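Local coordinates for protein acetylene hydratase (Pelobacter acetylenicus, PDB 2E7Z) that catalyses the non-redox hydration of acetylene to acetaldehyde, using a tungsten-bis(molybdopterin guanine dinucleotide) cofactor and a [4Fe-4S] cluster, at residues M44-H55 with N607-L618. Sequence-based numbering, arbitrary orientation.
Sequences MKSVNADTIRTH and NFQSCYHQPGIL. With MGD (2-amino-5,6-dimercapto-7-methyl-3,7,8a,9-tetrahydro-8-oxa-1,3,9,10-tetraaza-anthracen-4-one guanosine dinucleotide), chain F; SF4 (iron/sulfur cluster), chain D.
L618, K45 and I52 bury more surface than any other residues between 44-55 and 607-618, a worked example of how one lysine can bridge two cofactors while apolar side chains pack beside it. L618 presses its isobutyl end against helix 44-47: CD2 lies 3.5 Å from M44 O and 4.0 Å from K45 CA, and CG rests on N48 CB. I52 runs roughly perpendicular to the Y612 side chain, its CG1 3.8 Å from Y612 CD1. The phenol continues to K45, whose CD approaches the rim of the ring and sits 3.4 Å from N607 O.

Two bends, chi3 -63° and chi4 -61°, turn the lysine chain so that CE passes 3.7 Å from SF4 S3 and NZ lies 2.9 Å from MGD N19, while D605 is that amine's main polar partner. The same pterin is read by backbone: Q609 N donates to O17 (2.7 Å), whereas N18 and N607 O stand unusually close, their exact separation doubtful.

At the far end H55 NE2 donates in its ring plane to a lone pair of P615 O (2.7 Å), while Q614 CB covers one face of the imidazole. Such chemistry implies that the dinucleotide-binding domain is fastened directly to the cluster-binding region, with K45, though paired with D605, between cluster and pterin, a position consistent with the electron route in redox-active relatives of the DMSO reductase family.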
ATOM      1  N   MET A  44      13.580   3.837 -15.198  1.00 14.82           N
ATOM      2  CA  MET A  44      13.444   2.940 -16.330  1.00 15.49           C
ATOM      3  C   MET A  44      12.002   2.470 -16.529  1.00 14.19           C
ATOM      4  O   MET A  44      11.598   2.235 -17.648  1.00 14.98           O
ATOM      5  CB  MET A  44      14.394   1.736 -16.231  1.00 15.93           C
ATOM      6  CG  MET A  44      14.196   0.919 -14.958  1.00 17.62           C
ATOM      7  SD  MET A  44      15.305  -0.501 -14.921  1.00 21.44           S
ATOM      8  CE  MET A  44      16.918   0.249 -14.693  1.00 21.32           C
ATOM      9  N   LYS A  45      11.230   2.339 -15.444  1.00 13.99           N
ATOM     10  CA  LYS A  45       9.848   1.857 -15.582  1.00 13.52           C
ATOM     11  C   LYS A  45       9.017   2.848 -16.376  1.00 13.52           C
ATOM     12  O   LYS A  45       8.195   2.450 -17.203  1.00 13.58           O
ATOM     13  CB  LYS A  45       9.205   1.583 -14.210  1.00 13.17           C
ATOM     14  CG  LYS A  45       9.972   0.493 -13.448  1.00 14.01           C
ATOM     15  CD  LYS A  45       9.356   0.138 -12.096  1.00 14.35           C
ATOM     16  CE  LYS A  45       9.347   1.295 -11.114  1.00 14.30           C
ATOM     17  NZ  LYS A  45      10.719   1.793 -10.795  1.00 14.98           N
ATOM     18  N   SER A  46       9.258   4.133 -16.118  1.00 12.76           N
ATOM     19  CA  SER A  46       8.564   5.193 -16.842  1.00 13.26           C
ATOM     20  C   SER A  46       9.098   5.412 -18.249  1.00 13.52           C
ATOM     21  O   SER A  46       8.326   5.550 -19.203  1.00 13.24           O
ATOM     22  CB  SER A  46       8.642   6.487 -16.058  1.00 12.63           C
ATOM     23  OG  SER A  46       7.731   7.440 -16.569  1.00 13.57           O
ATOM     24  N   VAL A  47      10.424   5.458 -18.375  1.00 14.35           N
ATOM     25  CA  VAL A  47      11.055   5.643 -19.684  1.00 15.42           C
ATOM     26  C   VAL A  47      10.545   4.617 -20.679  1.00 14.72           C
ATOM     27  O   VAL A  47      10.331   4.916 -21.857  1.00 15.77           O
ATOM     28  CB  VAL A  47      12.588   5.526 -19.585  1.00 15.64           C
ATOM     29  CG1 VAL A  47      13.228   5.390 -20.988  1.00 16.25           C
ATOM     30  CG2 VAL A  47      13.129   6.731 -18.850  1.00 15.96           C
ATOM     31  N   ASN A  48      10.346   3.396 -20.190  1.00 14.92           N
ATOM     32  CA  ASN A  48       9.939   2.292 -21.037  1.00 15.11           C
ATOM     33  C   ASN A  48       8.460   1.948 -20.913  1.00 14.11           C
ATOM     34  O   ASN A  48       8.037   0.885 -21.339  1.00 14.50           O
ATOM     35  CB  ASN A  48      10.796   1.073 -20.726  1.00 15.34           C
ATOM     36  CG  ASN A  48      12.257   1.307 -21.069  1.00 17.00           C
ATOM     37  OD1 ASN A  48      12.618   1.413 -22.245  1.00 19.65           O
ATOM     38  ND2 ASN A  48      13.107   1.383 -20.051  1.00 18.10           N
ATOM     39  N   ALA A  49       7.666   2.862 -20.356  1.00 13.37           N
ATOM     40  CA  ALA A  49       6.251   2.584 -20.174  1.00 12.79           C
ATOM     41  C   ALA A  49       5.484   2.288 -21.454  1.00 13.00           C
ATOM     42  O   ALA A  49       4.522   1.511 -21.454  1.00 12.33           O
ATOM     43  CB  ALA A  49       5.580   3.721 -19.380  1.00 12.90           C
ATOM     44  N   ASP A  50       5.910   2.900 -22.561  1.00 12.49           N
ATOM     45  CA  ASP A  50       5.206   2.661 -23.820  1.00 13.82           C
ATOM     46  C   ASP A  50       5.384   1.228 -24.306  1.00 13.70           C
ATOM     47  O   ASP A  50       4.529   0.732 -25.020  1.00 14.32           O
ATOM     48  CB  ASP A  50       5.575   3.677 -24.908  1.00 13.53           C
ATOM     49  CG  ASP A  50       4.462   3.855 -25.949  1.00 15.71           C
ATOM     50  OD1 ASP A  50       3.279   3.855 -25.529  1.00 15.45           O
ATOM     51  OD2 ASP A  50       4.778   3.961 -27.173  1.00 16.19           O
ATOM     52  N   THR A  51       6.446   0.550 -23.860  1.00 14.85           N
ATOM     53  CA  THR A  51       6.615  -0.874 -24.225  1.00 14.44           C
ATOM     54  C   THR A  51       5.551  -1.753 -23.556  1.00 14.42           C
ATOM     55  O   THR A  51       5.252  -2.857 -24.024  1.00 15.13           O
ATOM     56  CB  THR A  51       8.000  -1.451 -23.869  1.00 16.53           C
ATOM     57  OG1 THR A  51       8.099  -1.585 -22.447  1.00 16.21           O
ATOM     58  CG2 THR A  51       9.133  -0.562 -24.399  1.00 16.36           C
ATOM     59  N   ILE A  52       4.993  -1.241 -22.455  1.00 13.21           N
ATOM     60  CA  ILE A  52       3.871  -1.885 -21.777  1.00 12.48           C
ATOM     61  C   ILE A  52       2.549  -1.450 -22.401  1.00 11.88           C
ATOM     62  O   ILE A  52       1.701  -2.296 -22.722  1.00 12.29           O
ATOM     63  CB  ILE A  52       3.887  -1.549 -20.290  1.00 11.90           C
ATOM     64  CG1 ILE A  52       5.241  -1.937 -19.656  1.00 14.39           C
ATOM     65  CG2 ILE A  52       2.732  -2.277 -19.567  1.00 11.93           C
ATOM     66  CD1 ILE A  52       5.649  -3.413 -19.773  1.00 15.82           C
ATOM     67  N   ARG A  53       2.372  -0.130 -22.591  1.00 11.43           N
ATOM     68  CA  ARG A  53       1.157   0.346 -23.248  1.00 11.51           C
ATOM     69  C   ARG A  53       0.913  -0.338 -24.610  1.00 11.58           C
ATOM     70  O   ARG A  53      -0.237  -0.608 -24.985  1.00 11.83           O
ATOM     71  CB  ARG A  53       1.179   1.868 -23.417  1.00 11.97           C
ATOM     72  CG  ARG A  53      -0.135   2.415 -23.932  1.00 11.54           C
ATOM     73  CD  ARG A  53       0.027   3.815 -24.489  1.00 13.00           C
ATOM     74  NE  ARG A  53       0.397   3.834 -25.907  1.00 12.64           N
ATOM     75  CZ  ARG A  53      -0.475   3.721 -26.908  1.00 14.12           C
ATOM     76  NH1 ARG A  53      -1.774   3.547 -26.671  1.00 13.98           N
ATOM     77  NH2 ARG A  53      -0.037   3.821 -28.163  1.00 14.54           N
ATOM     78  N   THR A  54       1.994  -0.593 -25.360  1.00 12.81           N
ATOM     79  CA  THR A  54       1.869  -1.181 -26.696  1.00 13.59           C
ATOM     80  C   THR A  54       2.233  -2.658 -26.745  1.00 13.44           C
ATOM     81  O   THR A  54       2.421  -3.208 -27.832  1.00 14.51           O
ATOM     82  CB  THR A  54       2.698  -0.406 -27.768  1.00 13.98           C
ATOM     83  OG1 THR A  54       4.091  -0.516 -27.461  1.00 15.81           O
ATOM     84  CG2 THR A  54       2.303   1.058 -27.753  1.00 14.61           C
ATOM     85  N   HIS A  55       2.368  -3.300 -25.594  1.00 13.20           N
ATOM     86  CA  HIS A  55       2.829  -4.682 -25.558  1.00 13.75           C
ATOM     87  C   HIS A  55       1.896  -5.577 -26.349  1.00 13.70           C
ATOM     88  O   HIS A  55       0.668  -5.436 -26.250  1.00 14.72           O
ATOM     89  CB  HIS A  55       2.955  -5.189 -24.106  1.00 13.57           C
ATOM     90  CG  HIS A  55       3.856  -6.371 -24.019  1.00 13.88           C
ATOM     91  ND1 HIS A  55       3.429  -7.647 -24.302  1.00 16.38           N
ATOM     92  CD2 HIS A  55       5.179  -6.459 -23.759  1.00 15.44           C
ATOM     93  CE1 HIS A  55       4.460  -8.476 -24.227  1.00 15.45           C
ATOM     94  NE2 HIS A  55       5.525  -7.784 -23.873  1.00 15.92           N
ATOM     95  N   ASN A 607      10.724  -3.441 -12.143  1.00 14.02           N
ATOM     96  CA  ASN A 607       9.332  -3.899 -12.027  1.00 12.95           C
ATOM     97  C   ASN A 607       8.630  -3.178 -10.908  1.00 12.86           C
ATOM     98  O   ASN A 607       9.276  -2.593 -10.042  1.00 13.14           O
ATOM     99  CB  ASN A 607       9.245  -5.433 -11.888  1.00 13.65           C
ATOM    100  CG  ASN A 607      10.091  -5.976 -10.754  1.00 14.66           C
ATOM    101  OD1 ASN A 607       9.825  -5.693  -9.583  1.00 16.95           O
ATOM    102  ND2 ASN A 607      11.136  -6.760 -11.103  1.00 16.78           N
ATOM    103  N   PHE A 608       7.301  -3.193 -10.947  1.00 12.49           N
ATOM    104  CA  PHE A 608       6.530  -2.590  -9.869  1.00 11.60           C
ATOM    105  C   PHE A 608       5.582  -3.663  -9.378  1.00 10.74           C
ATOM    106  O   PHE A 608       4.702  -4.067 -10.113  1.00 10.15           O
ATOM    107  CB  PHE A 608       5.748  -1.338 -10.329  1.00 11.02           C
ATOM    108  CG  PHE A 608       4.762  -0.837  -9.306  1.00 11.76           C
ATOM    109  CD1 PHE A 608       5.191  -0.303  -8.089  1.00 10.78           C
ATOM    110  CD2 PHE A 608       3.392  -0.927  -9.552  1.00 12.04           C
ATOM    111  CE1 PHE A 608       4.266   0.158  -7.132  1.00 11.45           C
ATOM    112  CE2 PHE A 608       2.463  -0.476  -8.596  1.00 11.88           C
ATOM    113  CZ  PHE A 608       2.910   0.054  -7.389  1.00 10.91           C
ATOM    114  N   GLN A 609       5.772  -4.143  -8.150  1.00 10.77           N
ATOM    115  CA  GLN A 609       4.914  -5.206  -7.628  1.00 10.49           C
ATOM    116  C   GLN A 609       4.916  -6.365  -8.608  1.00 10.64           C
ATOM    117  O   GLN A 609       6.001  -6.794  -8.966  1.00 11.32           O
ATOM    118  CB  GLN A 609       3.498  -4.686  -7.307  1.00 10.30           C
ATOM    119  CG  GLN A 609       3.524  -3.452  -6.393  1.00 12.00           C
ATOM    120  CD  GLN A 609       3.917  -3.776  -4.957  1.00 12.50           C
ATOM    121  OE1 GLN A 609       3.819  -4.911  -4.504  1.00 14.27           O
ATOM    122  NE2 GLN A 609       4.332  -2.760  -4.227  1.00 14.73           N
ATOM    123  N   SER A 610       3.770  -6.857  -9.080  1.00  9.95           N
ATOM    124  CA  SER A 610       3.772  -7.946 -10.056  1.00  9.70           C
ATOM    125  C   SER A 610       3.765  -7.488 -11.508  1.00 10.09           C
ATOM    126  O   SER A 610       3.509  -8.310 -12.380  1.00 10.18           O
ATOM    127  CB  SER A 610       2.606  -8.908  -9.788  1.00 10.59           C
ATOM    128  OG  SER A 610       1.358  -8.361 -10.215  1.00  8.70           O
ATOM    129  N   CYS A 611       4.029  -6.197 -11.731  1.00 10.08           N
ATOM    130  CA  CYS A 611       3.872  -5.579 -13.058  1.00 10.91           C
ATOM    131  C   CYS A 611       5.178  -5.530 -13.824  1.00 11.68           C
ATOM    132  O   CYS A 611       6.261  -5.373 -13.252  1.00 12.18           O
ATOM    133  CB  CYS A 611       3.378  -4.142 -12.946  1.00 11.27           C
ATOM    134  SG  CYS A 611       1.849  -3.951 -11.959  1.00 11.00           S
ATOM    135  N   TYR A 612       5.029  -5.570 -15.146  1.00 11.50           N
ATOM    136  CA  TYR A 612       6.108  -5.367 -16.144  1.00 11.70           C
ATOM    137  C   TYR A 612       7.017  -6.579 -16.298  1.00 12.69           C
ATOM    138  O   TYR A 612       8.157  -6.457 -16.792  1.00 13.18           O
ATOM    139  CB  TYR A 612       6.934  -4.060 -15.943  1.00 12.25           C
ATOM    140  CG  TYR A 612       6.106  -2.924 -15.440  1.00 12.06           C
ATOM    141  CD1 TYR A 612       4.812  -2.711 -15.931  1.00 11.55           C
ATOM    142  CD2 TYR A 612       6.589  -2.095 -14.429  1.00 12.82           C
ATOM    143  CE1 TYR A 612       4.012  -1.679 -15.409  1.00 11.38           C
ATOM    144  CE2 TYR A 612       5.822  -1.079 -13.909  1.00 13.33           C
ATOM    145  CZ  TYR A 612       4.522  -0.883 -14.380  1.00 13.02           C
ATOM    146  OH  TYR A 612       3.738   0.109 -13.819  1.00 13.27           O
ATOM    147  N   HIS A 613       6.522  -7.760 -15.923  1.00 12.39           N
ATOM    148  CA  HIS A 613       7.261  -9.002 -16.220  1.00 12.41           C
ATOM    149  C   HIS A 613       7.044  -9.534 -17.649  1.00 13.36           C
ATOM    150  O   HIS A 613       7.650 -10.540 -18.028  1.00 13.89           O
ATOM    151  CB  HIS A 613       6.935 -10.085 -15.175  1.00 12.80           C
ATOM    152  CG  HIS A 613       7.292  -9.708 -13.773  1.00 12.63           C
ATOM    153  ND1 HIS A 613       8.543  -9.227 -13.431  1.00 15.41           N
ATOM    154  CD2 HIS A 613       6.591  -9.798 -12.615  1.00 12.91           C
ATOM    155  CE1 HIS A 613       8.574  -8.991 -12.129  1.00 14.64           C
ATOM    156  NE2 HIS A 613       7.412  -9.347 -11.611  1.00 13.07           N
ATOM    157  N   GLN A 614       6.154  -8.908 -18.423  1.00 13.23           N
ATOM    158  CA  GLN A 614       5.949  -9.303 -19.827  1.00 13.77           C
ATOM    159  C   GLN A 614       7.295  -9.224 -20.581  1.00 14.84           C
ATOM    160  O   GLN A 614       8.125  -8.373 -20.237  1.00 14.10           O
ATOM    161  CB  GLN A 614       4.914  -8.381 -20.477  1.00 12.92           C
ATOM    162  CG  GLN A 614       3.479  -8.762 -20.153  1.00 12.95           C
ATOM    163  CD  GLN A 614       3.063  -8.354 -18.724  1.00 13.06           C
ATOM    164  OE1 GLN A 614       3.609  -7.396 -18.132  1.00 12.78           O
ATOM    165  NE2 GLN A 614       2.087  -9.076 -18.172  1.00 12.12           N
ATOM    166  N   PRO A 615       7.531 -10.123 -21.579  1.00 15.54           N
ATOM    167  CA  PRO A 615       8.775 -10.061 -22.339  1.00 16.77           C
ATOM    168  C   PRO A 615       9.057  -8.646 -22.831  1.00 17.02           C
ATOM    169  O   PRO A 615       8.198  -8.015 -23.448  1.00 17.27           O
ATOM    170  CB  PRO A 615       8.520 -11.015 -23.514  1.00 17.83           C
ATOM    171  CG  PRO A 615       7.628 -12.064 -22.944  1.00 17.01           C
ATOM    172  CD  PRO A 615       6.699 -11.269 -22.001  1.00 15.50           C
ATOM    173  N   GLY A 616      10.254  -8.149 -22.543  1.00 17.95           N
ATOM    174  CA  GLY A 616      10.653  -6.829 -23.001  1.00 17.72           C
ATOM    175  C   GLY A 616      11.845  -6.316 -22.246  1.00 16.99           C
ATOM    176  O   GLY A 616      12.430  -7.031 -21.406  1.00 18.10           O
ATOM    177  N   ILE A 617      12.196  -5.064 -22.526  1.00 17.60           N
ATOM    178  CA  ILE A 617      13.368  -4.420 -21.936  1.00 18.78           C
ATOM    179  C   ILE A 617      13.370  -4.441 -20.411  1.00 18.32           C
ATOM    180  O   ILE A 617      14.399  -4.721 -19.796  1.00 18.74           O
ATOM    181  CB  ILE A 617      13.594  -2.978 -22.520  1.00 19.48           C
ATOM    182  CG1 ILE A 617      14.909  -2.358 -22.017  1.00 22.10           C
ATOM    183  CG2 ILE A 617      12.374  -2.077 -22.290  1.00 20.76           C
ATOM    184  CD1 ILE A 617      15.405  -1.185 -22.864  1.00 23.55           C
ATOM    185  N   LEU A 618      12.216  -4.169 -19.791  1.00 17.53           N
ATOM    186  CA  LEU A 618      12.181  -4.159 -18.342  1.00 17.02           C
ATOM    187  C   LEU A 618      12.402  -5.559 -17.746  1.00 16.70           C
ATOM    188  O   LEU A 618      13.200  -5.718 -16.799  1.00 16.97           O
ATOM    189  CB  LEU A 618      10.857  -3.554 -17.858  1.00 16.48           C
ATOM    190  CG  LEU A 618      10.703  -2.060 -18.177  1.00 16.14           C
ATOM    191  CD1 LEU A 618       9.275  -1.607 -17.840  1.00 16.38           C
ATOM    192  CD2 LEU A 618      11.702  -1.219 -17.396  1.00 17.06           C
TER
HETATM  193  PB  MGD F 802      11.954  -2.695  -0.326  0.50 11.83           P
HETATM  194  O1B MGD F 802      12.756  -2.303  -1.538  0.50 11.14           O
HETATM  195  O2B MGD F 802      11.080  -3.914  -0.410  0.50  9.53           O
HETATM  196  O3B MGD F 802      11.002  -1.481   0.129  0.50 10.76           O
HETATM  197  O3A MGD F 802      10.042   0.655  -0.711  0.50 10.00           O
HETATM  198  PA  MGD F 802      11.279   0.100   0.140  0.50 11.72           P
HETATM  199  O1A MGD F 802      11.063   0.507   1.576  0.50 10.31           O
HETATM  200  O2A MGD F 802      12.554   0.531  -0.561  0.50 12.29           O
HETATM  201  O5' MGD F 802      12.970  -2.884   0.911  0.50 11.41           O
HETATM  202  C5' MGD F 802      13.868  -1.818   1.153  0.50 10.44           C
HETATM  203  C4' MGD F 802      14.697  -2.126   2.387  0.50  9.33           C
HETATM  204  O4' MGD F 802      13.836  -2.457   3.482  0.50  9.80           O
HETATM  205  C3' MGD F 802      15.612  -3.324   2.154  0.50  9.30           C
HETATM  206  O3' MGD F 802      16.967  -2.875   2.116  0.50 10.26           O
HETATM  207  C2' MGD F 802      15.365  -4.233   3.338  0.50  9.09           C
HETATM  208  O2' MGD F 802      16.551  -4.745   3.943  0.50  9.23           O
HETATM  209  C1' MGD F 802      14.629  -3.301   4.293  0.50  9.64           C
HETATM  210  N9  MGD F 802      13.850  -4.012   5.326  0.50  8.55           N
HETATM  211  C8  MGD F 802      13.186  -5.178   5.213  0.50 10.08           C
HETATM  212  N7  MGD F 802      12.575  -5.528   6.374  0.50  9.90           N
HETATM  213  C5  MGD F 802      12.885  -4.560   7.270  0.50  9.81           C
HETATM  214  C6  MGD F 802      12.588  -4.278   8.691  0.50  9.47           C
HETATM  215  O6  MGD F 802      11.918  -5.082   9.374  0.50  9.75           O
HETATM  216  N1  MGD F 802      13.080  -3.150   9.224  0.50  8.72           N
HETATM  217  C2  MGD F 802      13.825  -2.267   8.528  0.50  7.86           C
HETATM  218  N2  MGD F 802      14.268  -1.146   9.147  0.50  9.11           N
HETATM  219  N3  MGD F 802      14.134  -2.461   7.215  0.50  8.64           N
HETATM  220  C4  MGD F 802      13.702  -3.560   6.568  0.50  8.53           C
HETATM  221  C10 MGD F 802       8.711   0.146  -0.658  0.50 10.66           C
HETATM  222  C11 MGD F 802       8.001   0.918  -1.767  0.50  9.60           C
HETATM  223  O11 MGD F 802       8.765   0.809  -2.978  0.50 11.23           O
HETATM  224  C12 MGD F 802       6.570   0.472  -1.991  0.50 11.21           C
HETATM  225  S12 MGD F 802       5.610  -0.027  -0.686  0.50 13.81           S
HETATM  226  C13 MGD F 802       6.029   0.465  -3.221  0.50 11.02           C
HETATM  227  S13 MGD F 802       4.379   0.142  -3.502  0.50 12.39           S
HETATM  228  C14 MGD F 802       6.869   0.710  -4.432  0.50  9.90           C
HETATM  229  N15 MGD F 802       7.239  -0.554  -5.058  0.50 10.57           N
HETATM  230  C16 MGD F 802       8.211  -0.526  -5.995  0.50 10.20           C
HETATM  231  C17 MGD F 802       8.428  -1.607  -6.980  0.50 10.91           C
HETATM  232  O17 MGD F 802       7.708  -2.632  -6.983  0.50 10.92           O
HETATM  233  N18 MGD F 802       9.434  -1.459  -7.862  0.50  9.95           N
HETATM  234  C19 MGD F 802      10.246  -0.381  -7.875  0.50 10.67           C
HETATM  235  N19 MGD F 802      11.222  -0.315  -8.806  0.50 10.50           N
HETATM  236  N20 MGD F 802      10.113   0.646  -6.997  0.50 10.84           N
HETATM  237  C21 MGD F 802       9.142   0.620  -6.062  0.50 10.82           C
HETATM  238  N22 MGD F 802       9.014   1.630  -5.185  0.50 11.52           N
HETATM  239  C23 MGD F 802       8.128   1.500  -4.047  0.50 10.54           C
HETATM  240 FE1  SF4 D 800       9.594   5.828 -11.823  1.00 13.31          FE
HETATM  241 FE2  SF4 D 800       7.130   6.623 -12.551  1.00 11.40          FE
HETATM  242 FE3  SF4 D 800       8.482   7.975 -10.634  1.00 12.64          FE
HETATM  243 FE4  SF4 D 800       7.493   5.538 -10.120  1.00 11.66          FE
HETATM  244  S1  SF4 D 800       6.251   7.368 -10.567  1.00 10.86           S
HETATM  245  S2  SF4 D 800       9.610   6.313  -9.552  1.00 12.99           S
HETATM  246  S3  SF4 D 800       7.735   4.480 -12.163  1.00 10.96           S
HETATM  247  S4  SF4 D 800       9.108   7.784 -12.850  1.00 13.11           S
HETATM  248  O   HOH W   1       9.467  -3.916 -21.247  1.00 15.99           O